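Local coordinates for protein profilin (Schizosaccharomyces pombe, PDB 3D9Y) that binds monomeric actin and tunes its polymerisation according to concentration, shaping the cytoskeleton and serving cytokinesis in fission yeast, at residues S2-A5 with Y6-T9; A32-A35 with G36-L39; H101-E104 with T105-P108; E116-A119 with D120-V123. One frame throughout, in Å; residues are numbered along the deposited sequence.

Contact 1. Residues S2-A5 with Y6-T9; sequences SWQA and YVDT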
loop_
_atom_site.group_PDB
_atom_site.type_symbol
_atom_site.label_atom_id
_atom_site.label_comp_id
_atom_site.label_asym_id
_atom_site.label_seq_id
_atom_site.Cartn_x
_atom_site.Cartn_y
_atom_site.Cartn_z
ATOM N N SER A 2 -12.696 -3.230 -13.084
ATOM C CA SER A 2 -12.704 -1.947 -12.318
ATOM C C SER A 2 -11.638 -1.965 -11.234
ATOM O O SER A 2 -11.240 -3.033 -10.768
ATOM C CB SER A 2 -14.076 -1.721 -11.678
ATOM O OG SER A 2 -14.280 -2.625 -10.606
ATOM N N TRP A 3 -11.182 -0.787 -10.816
ATOM C CA TRP A 3 -10.167 -0.722 -9.768
ATOM C C TRP A 3 -10.692 -1.245 -8.434
ATOM O O TRP A 3 -9.932 -1.860 -7.688
ATOM C CB TRP A 3 -9.608 0.694 -9.628
ATOM C CG TRP A 3 -8.799 1.079 -10.817
ATOM C CD1 TRP A 3 -9.164 1.926 -11.814
ATOM C CD2 TRP A 3 -7.499 0.588 -11.164
ATOM N NE1 TRP A 3 -8.168 2.014 -12.752
ATOM C CE2 TRP A 3 -7.129 1.206 -12.376
ATOM C CE3 TRP A 3 -6.606 -0.299 -10.560
ATOM C CZ2 TRP A 3 -5.908 0.957 -13.003
ATOM C CZ3 TRP A 3 -5.389 -0.546 -11.181
ATOM C CH2 TRP A 3 -5.049 0.082 -12.388
ATOM N N GLN A 4 -11.973 -1.007 -8.135
ATOM C CA GLN A 4 -12.563 -1.517 -6.890
ATOM C C GLN A 4 -12.488 -3.044 -6.820
ATOM O O GLN A 4 -12.326 -3.607 -5.744
ATOM C CB GLN A 4 -14.010 -1.044 -6.713
ATOM C CG GLN A 4 -14.597 -1.350 -5.326
ATOM C CD GLN A 4 -13.808 -0.692 -4.193
ATOM O OE1 GLN A 4 -13.361 0.440 -4.317
ATOM N NE2 GLN A 4 -13.641 -1.406 -3.086
ATOM N N ALA A 5 -12.608 -3.706 -7.968
ATOM C CA ALA A 5 -12.537 -5.166 -8.024
ATOM C C ALA A 5 -11.151 -5.674 -7.648
ATOM O O ALA A 5 -11.012 -6.759 -7.095
ATOM C CB ALA A 5 -12.900 -5.654 -9.390
ATOM N N TYR A 6 -10.126 -4.905 -7.986
ATOM C CA TYR A 6 -8.772 -5.232 -7.554
ATOM C C TYR A 6 -8.677 -5.209 -6.025
ATOM O O TYR A 6 -8.054 -6.074 -5.416
ATOM C CB TYR A 6 -7.751 -4.286 -8.208
ATOM C CG TYR A 6 -7.344 -4.709 -9.601
ATOM C CD1 TYR A 6 -6.275 -5.569 -9.797
ATOM C CD2 TYR A 6 -8.021 -4.243 -10.724
ATOM C CE1 TYR A 6 -5.894 -5.966 -11.072
ATOM C CE2 TYR A 6 -7.646 -4.629 -12.003
ATOM C CZ TYR A 6 -6.584 -5.495 -12.168
ATOM O OH TYR A 6 -6.200 -5.883 -13.429
ATOM N N VAL A 7 -9.311 -4.232 -5.394
ATOM C CA VAL A 7 -9.302 -4.146 -3.937
ATOM C C VAL A 7 -10.097 -5.297 -3.311
ATOM O O VAL A 7 -9.582 -6.037 -2.467
ATOM C CB VAL A 7 -9.848 -2.774 -3.455
ATOM C CG1 VAL A 7 -10.181 -2.806 -1.970
ATOM C CG2 VAL A 7 -8.839 -1.683 -3.758
ATOM N N ASP A 8 -11.344 -5.452 -3.753
ATOM C CA ASP A 8 -12.284 -6.374 -3.117
ATOM C C ASP A 8 -11.962 -7.832 -3.426
ATOM O O ASP A 8 -11.864 -8.664 -2.518
ATOM C CB ASP A 8 -13.715 -6.043 -3.540
ATOM C CG ASP A 8 -14.224 -4.722 -2.964
ATOM O OD1 ASP A 8 -13.661 -4.197 -1.967
ATOM O OD2 ASP A 8 -15.218 -4.197 -3.512
ATOM N N THR A 9 -11.790 -8.145 -4.705
ATOM C CA THR A 9 -11.603 -9.522 -5.137
ATOM C C THR A 9 -10.148 -9.951 -5.001
ATOM O O THR A 9 -9.848 -10.976 -4.389
ATOM C CB THR A 9 -12.079 -9.711 -6.602
ATOM O OG1 THR A 9 -13.487 -9.454 -6.688
ATOM C CG2 THR A 9 -11.802 -11.128 -7.099
#
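Q4 and D8, one helical turn apart near the start of helix 3-12, are joined amide to carboxylate. From CB the glutamine chain leaves with CG anti to the backbone N (chi1 -170°), which carries it along the helix toward D8; CG passes 3.4 Å from D8 OD2. A bend at chi2 then brings the amide over the aspartate, its plane turned 56° from that of the carboxylate. At the tip NE2 donates to D8 OD1 at 3.0 Å, an acceptor in the plane of the amide although OD1 itself is approached from above the carboxylate plane, and makes a weak bond to D8 OD2 at 3.2 Å. NE2 also reaches A33 O on strand 30-33 and lies 3.9 Å from V7 CG1. In the same turn's backbone D8 N bonds to Q4 O at 2.9 Å, nearly in line with the carbonyl. On another side of the helix W3 CE3 meets Y6 CD2 at 4.2 Å, the two rings set obliquely, while S2 O lies at the edge of the Y6 ring, 3.4 Å from CD2. An alanine in place of Q4 would probably leave the D8 carboxylate without its amide partner and A33 O without this donor. A polar link thus reaches the edge strand, and the D8 carboxylate is met by a neutral amide, a hydrogen-bonded pair and not a salt bridge.

Contact 2. Residues A32-A35 with G36-L39; sequences AASA and GFNL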
loop_
_atom_site.group_PDB
_atom_site.type_symbol
_atom_site.label_atom_id
_atom_site.label_comp_id
_atom_site.label_asym_id
_atom_site.label_seq_id
_atom_site.Cartn_x
_atom_site.Cartn_y
_atom_site.Cartn_z
ATOM N N ALA A 32 -9.282 3.494 -5.994
ATOM C CA ALA A 32 -10.168 2.523 -5.335
ATOM C C ALA A 32 -9.783 2.350 -3.866
ATOM O O ALA A 32 -8.633 2.530 -3.502
ATOM C CB ALA A 32 -10.091 1.198 -6.031
ATOM N N ALA A 33 -10.736 1.956 -3.029
ATOM C CA ALA A 33 -10.468 1.784 -1.600
ATOM C C ALA A 33 -11.553 0.940 -0.955
ATOM O O ALA A 33 -12.693 0.955 -1.408
ATOM C CB ALA A 33 -10.366 3.129 -0.915
ATOM N N SER A 34 -11.183 0.200 0.088
ATOM C CA SER A 34 -12.127 -0.570 0.885
ATOM C C SER A 34 -12.861 0.314 1.897
ATOM O O SER A 34 -12.474 1.456 2.135
ATOM C CB SER A 34 -11.422 -1.728 1.596
ATOM O OG SER A 34 -10.386 -1.283 2.444
ATOM N N ALA A 35 -13.924 -0.239 2.482
ATOM C CA ALA A 35 -14.806 0.504 3.382
ATOM C C ALA A 35 -14.102 0.925 4.656
ATOM O O ALA A 35 -13.596 0.053 5.407
ATOM C CB ALA A 35 -16.026 -0.336 3.731
ATOM N N GLY A 36 -14.084 2.252 4.899
ATOM C CA GLY A 36 -13.508 2.830 6.105
ATOM C C GLY A 36 -12.086 3.335 5.908
ATOM O O GLY A 36 -11.613 4.205 6.646
ATOM N N PHE A 37 -11.413 2.793 4.892
ATOM C CA PHE A 37 -9.987 2.986 4.686
ATOM C C PHE A 37 -9.744 4.256 3.862
ATOM O O PHE A 37 -9.324 4.224 2.685
ATOM C CB PHE A 37 -9.395 1.729 4.029
ATOM C CG PHE A 37 -7.908 1.575 4.211
ATOM C CD1 PHE A 37 -7.091 1.319 3.117
ATOM C CD2 PHE A 37 -7.330 1.646 5.468
ATOM C CE1 PHE A 37 -5.712 1.168 3.275
ATOM C CE2 PHE A 37 -5.956 1.504 5.634
ATOM C CZ PHE A 37 -5.147 1.258 4.535
ATOM N N ASN A 38 -10.019 5.388 4.510
ATOM C CA ASN A 38 -9.976 6.687 3.840
ATOM C C ASN A 38 -8.601 7.348 3.892
ATOM O O ASN A 38 -8.144 7.778 4.954
ATOM C CB ASN A 38 -11.043 7.609 4.441
ATOM C CG ASN A 38 -12.431 7.000 4.391
ATOM O OD1 ASN A 38 -12.694 6.090 3.604
ATOM N ND2 ASN A 38 -13.326 7.490 5.239
ATOM N N LEU A 39 -7.951 7.424 2.730
ATOM C CA LEU A 39 -6.651 8.086 2.595
ATOM C C LEU A 39 -6.827 9.517 2.087
ATOM O O LEU A 39 -7.470 9.747 1.066
ATOM C CB LEU A 39 -5.755 7.318 1.625
ATOM C CG LEU A 39 -5.629 5.805 1.816
ATOM C CD1 LEU A 39 -4.627 5.264 0.823
ATOM C CD2 LEU A 39 -5.226 5.446 3.234
HETATM O O HOH W 1 -13.557 3.872 1.234
#
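S34 and F37 close a type II beta turn that leads the chain out of strand 30-33, the edge strand of the profilin sheet, toward helix 41-52. F37 N donates to S34 O at 3.2 Å, from above the carbonyl plane (42° out of it). The two side chains meet at their bases: S34 OG lies 3.5 Å from F37 CB and approaches the phenyl ring only obliquely. F37 holds CG anti to its own backbone N (chi1 -159°), and the ring therefore runs away from the turn, although its CA-CB bond points toward the strand end. One face of this ring receives L39 CD2, 4.3 Å above the plane and offset toward the rim; the F37 side chain also touches R19 of the neighbouring strand 19-24. S34 OG, in the position between backbone N and carbonyl carbon, is taken up by A20 N of that strand, which ties the first turn residue to the sheet. A33 CB faces across the turn to F37 O at 3.9 Å. G36 suits the third position of the turn: its positive phi of 98° would press a beta carbon against A35 O, and glycine has none. Beyond it the backbone bends once more, F37 being the centre of an inverse gamma turn in which N38 N bonds weakly to G36 O at 2.9 Å. A water joins the start of the turn to the residue after it, donating to S34 O at 2.8 Å and, weakly, to N38 OD1 at 3.4 Å.

Contact 3. Residues H101-E104 with T105-P108; sequences HYPE and TTLP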
loop_
_atom_site.group_PDB
_atom_site.type_symbol
_atom_site.label_atom_id
_atom_site.label_comp_id
_atom_site.label_asym_id
_atom_site.label_seq_id
_atom_site.Cartn_x
_atom_site.Cartn_y
_atom_site.Cartn_z
ATOM N N HIS A 101 -3.285 -3.408 4.048
ATOM C CA HIS A 101 -3.190 -3.607 5.500
ATOM C C HIS A 101 -3.418 -5.088 5.816
ATOM O O HIS A 101 -4.302 -5.712 5.218
ATOM C CB HIS A 101 -4.256 -2.746 6.210
ATOM C CG HIS A 101 -4.201 -2.806 7.704
ATOM N ND1 HIS A 101 -3.647 -1.802 8.474
ATOM C CD2 HIS A 101 -4.661 -3.735 8.578
ATOM C CE1 HIS A 101 -3.757 -2.117 9.751
ATOM N NE2 HIS A 101 -4.365 -3.287 9.841
ATOM N N TYR A 102 -2.644 -5.642 6.748
ATOM C CA TYR A 102 -2.828 -7.018 7.212
ATOM C C TYR A 102 -2.953 -7.116 8.745
ATOM O O TYR A 102 -2.325 -6.346 9.472
ATOM C CB TYR A 102 -1.707 -7.924 6.682
ATOM C CG TYR A 102 -0.316 -7.581 7.189
ATOM C CD1 TYR A 102 0.200 -8.210 8.309
ATOM C CD2 TYR A 102 0.486 -6.646 6.534
ATOM C CE1 TYR A 102 1.464 -7.916 8.792
ATOM C CE2 TYR A 102 1.763 -6.351 7.009
ATOM C CZ TYR A 102 2.242 -6.996 8.139
ATOM O OH TYR A 102 3.491 -6.722 8.649
ATOM N N PRO A 103 -3.798 -8.043 9.239
ATOM C CA PRO A 103 -3.978 -8.296 10.670
ATOM C C PRO A 103 -2.915 -9.210 11.280
ATOM O O PRO A 103 -2.079 -9.752 10.563
ATOM C CB PRO A 103 -5.333 -8.999 10.711
ATOM C CG PRO A 103 -5.356 -9.774 9.457
ATOM C CD PRO A 103 -4.705 -8.887 8.436
ATOM N N GLU A 104 -2.984 -9.404 12.601
ATOM C CA GLU A 104 -1.995 -10.211 13.332
ATOM C C GLU A 104 -1.837 -11.652 12.825
ATOM O O GLU A 104 -0.778 -12.267 12.993
ATOM C CB GLU A 104 -2.316 -10.238 14.840
ATOM C CG GLU A 104 -3.671 -10.860 15.203
ATOM C CD GLU A 104 -3.756 -11.315 16.652
ATOM O OE1 GLU A 104 -3.060 -10.736 17.515
ATOM O OE2 GLU A 104 -4.523 -12.259 16.934
ATOM N N THR A 105 -2.877 -12.185 12.204
ATOM C CA THR A 105 -2.900 -13.601 11.861
ATOM C C THR A 105 -2.210 -13.936 10.532
ATOM O O THR A 105 -2.018 -15.112 10.210
ATOM C CB THR A 105 -4.345 -14.145 11.884
ATOM O OG1 THR A 105 -4.339 -15.554 11.617
ATOM C CG2 THR A 105 -5.226 -13.412 10.890
ATOM N N THR A 106 -1.830 -12.930 9.752
ATOM C CA THR A 106 -1.137 -13.225 8.500
ATOM C C THR A 106 0.336 -12.836 8.625
ATOM O O THR A 106 0.678 -11.832 9.248
ATOM C CB THR A 106 -1.854 -12.628 7.235
ATOM O OG1 THR A 106 -1.046 -11.632 6.601
ATOM C CG2 THR A 106 -3.223 -12.070 7.569
ATOM N N LEU A 107 1.200 -13.678 8.066
ATOM C CA LEU A 107 2.641 -13.423 8.073
ATOM C C LEU A 107 2.904 -12.201 7.201
ATOM O O LEU A 107 2.285 -12.069 6.144
ATOM C CB LEU A 107 3.389 -14.637 7.514
ATOM C CG LEU A 107 3.300 -15.925 8.337
ATOM C CD1 LEU A 107 3.507 -17.181 7.476
ATOM C CD2 LEU A 107 4.295 -15.885 9.481
ATOM N N PRO A 108 3.810 -11.299 7.635
ATOM C CA PRO A 108 4.144 -10.110 6.841
ATOM C C PRO A 108 4.620 -10.487 5.439
ATOM O O PRO A 108 4.323 -9.781 4.462
ATOM C CB PRO A 108 5.270 -9.447 7.651
ATOM C CG PRO A 108 5.100 -9.959 9.026
ATOM C CD PRO A 108 4.571 -11.343 8.898
#
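Y102 meets P108 through the outer end of its ring, with OH 3.4 Å from P108 CB and CZ 3.9 Å from the same carbon. Nearer its root the tyrosine passes T106, whose OG1 lies 3.8 Å from Y102 CB. CG sits between the backbone N and the carbonyl carbon (chi1 64°), which turns the ring toward the returning chain. A second apolar patch forms where T106 CG2 packs on the proline ring of P103, 3.6 Å from CD, and T105 CG2 comes within 3.9 Å of P103 CG. The type I beta turn from P103 to T106 brings these side chains together: T106 N bonds to P103 O at 3.3 Å, nearly straight at 171° but from above the carbonyl plane. An alanine at Y102 removes the ring, which would probably open a gap beside T106 and P108 between the strand end and the helix start. Further out, T106 OG1 has a weak bond with K16 O, and L107, at the N-cap position, gives its N-H to E110 OE1. The turn thus connects strand 96-102, where Y102 also touches I89 of neighbouring strand 86-92, to the long helix 108-125.

Contact 4. Residues E116-A119 with D120-V123; sequences EALA and DYLV
D120 N bonds to E116 O at 2.9 Å and Y121 N to A117 O at the same distance; V123 N to A119 O is shorter, 2.8 Å, and L122 N to L118 O completes the set of i to i+4 bonds. A water lies 2.7 Å from E116 OE1 and 2.7 Å from D120 OD1, between the two acids one turn apart. The like-charged oxygens E116 OE1 and D120 OD1 stand 5.3 Å from each other, and the water probably eases their repulsion. R77 forms long, weak ion pairs with both acids. E116 OE2 is held by the hydroxyls of Y80 and S78, which links this turn of the helix to the sheet. With CG anti to its backbone N (chi1 174°), Y121 sends its ring outward from the helix, with L118 O near the ring plane at its edge, and its CD2 is 4.4 Å from L118 CD1. L118 and L122 also pack on Y6 of helix 3-12 and on L98 of strand 96-102, whereas A119 touches V91 and L98. This is an amphipathic helix, the C-terminal one of the profilin fold, lying with the N-terminal helix against the same antiparallel sheet.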
loop_
_atom_site.group_PDB
_atom_site.type_symbol
_atom_site.label_atom_id
_atom_site.label_comp_id
_atom_site.label_asym_id
_atom_site.label_seq_id
_atom_site.Cartn_x
_atom_site.Cartn_y
_atom_site.Cartn_z
ATOM N N GLU A 116 2.963 -7.513 -3.800
ATOM C CA GLU A 116 4.041 -7.406 -4.808
ATOM C C GLU A 116 3.668 -8.124 -6.109
ATOM O O GLU A 116 3.991 -7.662 -7.185
ATOM C CB GLU A 116 5.356 -7.967 -4.266
ATOM C CG GLU A 116 5.948 -7.161 -3.089
ATOM C CD GLU A 116 6.753 -5.904 -3.473
ATOM O OE1 GLU A 116 6.889 -5.576 -4.671
ATOM O OE2 GLU A 116 7.268 -5.232 -2.536
ATOM N N ALA A 117 3.013 -9.272 -5.991
ATOM C CA ALA A 117 2.609 -10.054 -7.161
ATOM C C ALA A 117 1.553 -9.312 -7.962
ATOM O O ALA A 117 1.643 -9.243 -9.196
ATOM C CB ALA A 117 2.103 -11.415 -6.727
ATOM N N LEU A 118 0.561 -8.737 -7.280
ATOM C CA LEU A 118 -0.462 -7.944 -7.962
ATOM C C LEU A 118 0.173 -6.732 -8.661
ATOM O O LEU A 118 -0.230 -6.362 -9.746
ATOM C CB LEU A 118 -1.576 -7.504 -6.998
ATOM C CG LEU A 118 -2.851 -6.959 -7.632
ATOM C CD1 LEU A 118 -3.511 -7.998 -8.563
ATOM C CD2 LEU A 118 -3.828 -6.463 -6.568
ATOM N N ALA A 119 1.166 -6.123 -8.023
ATOM C CA ALA A 119 1.916 -5.014 -8.632
ATOM C C ALA A 119 2.661 -5.442 -9.902
ATOM O O ALA A 119 2.582 -4.768 -10.929
ATOM C CB ALA A 119 2.880 -4.428 -7.619
ATOM N N ASP A 120 3.369 -6.569 -9.819
ATOM C CA ASP A 120 4.088 -7.139 -10.960
ATOM C C ASP A 120 3.153 -7.445 -12.114
ATOM O O ASP A 120 3.490 -7.196 -13.265
ATOM C CB ASP A 120 4.817 -8.418 -10.551
ATOM C CG ASP A 120 6.072 -8.153 -9.756
ATOM O OD1 ASP A 120 6.597 -7.016 -9.815
ATOM O OD2 ASP A 120 6.553 -9.096 -9.081
ATOM N N TYR A 121 1.996 -8.022 -11.793
ATOM C CA TYR A 121 0.923 -8.240 -12.788
ATOM C C TYR A 121 0.549 -6.933 -13.475
ATOM O O TYR A 121 0.598 -6.828 -14.695
ATOM C CB TYR A 121 -0.302 -8.854 -12.126
ATOM C CG TYR A 121 -1.519 -8.991 -13.008
ATOM C CD1 TYR A 121 -1.636 -10.038 -13.918
ATOM C CD2 TYR A 121 -2.586 -8.101 -12.910
ATOM C CE1 TYR A 121 -2.770 -10.179 -14.713
ATOM C CE2 TYR A 121 -3.714 -8.233 -13.695
ATOM C CZ TYR A 121 -3.815 -9.284 -14.593
ATOM O OH TYR A 121 -4.942 -9.426 -15.376
ATOM N N LEU A 122 0.203 -5.928 -12.679
ATOM C CA LEU A 122 -0.184 -4.642 -13.219
ATOM C C LEU A 122 0.937 -4.011 -14.054
ATOM O O LEU A 122 0.655 -3.411 -15.089
ATOM C CB LEU A 122 -0.654 -3.695 -12.115
ATOM C CG LEU A 122 -2.012 -4.048 -11.498
ATOM C CD1 LEU A 122 -2.237 -3.248 -10.230
ATOM C CD2 LEU A 122 -3.150 -3.821 -12.485
ATOM N N VAL A 123 2.195 -4.170 -13.641
ATOM C CA VAL A 123 3.313 -3.668 -14.457
ATOM C C VAL A 123 3.375 -4.396 -15.813
ATOM O O VAL A 123 3.529 -3.753 -16.861
ATOM C CB VAL A 123 4.659 -3.733 -13.688
ATOM C CG1 VAL A 123 5.849 -3.414 -14.592
ATOM C CG2 VAL A 123 4.633 -2.743 -12.530
HETATM O O HOH W 2 6.597 -6.022 -7.344
#

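Along the chain the four contacts come in series, from helix 3-12 through the turn after strand 30-33 and the turn after strand 96-102 to helix 108-125. Contacts 1 and 2 have centres 12 Å apart and touch through A32, packed against helix 3-12, and a probable hydrogen bond from Q4 to A33. Contacts 1 and 4, 14 Å between centres, join the two terminal helices, with Y6 set among L118, Y121 and L122. Contact 3 has its centre 18 Å from that of contact 2 and about 20 Å from those of contacts 1 and 4. The Y6 packing holds both terminal helices together on one antiparallel sheet, while contacts 2 and 3 are connections at the ends of two of its strands.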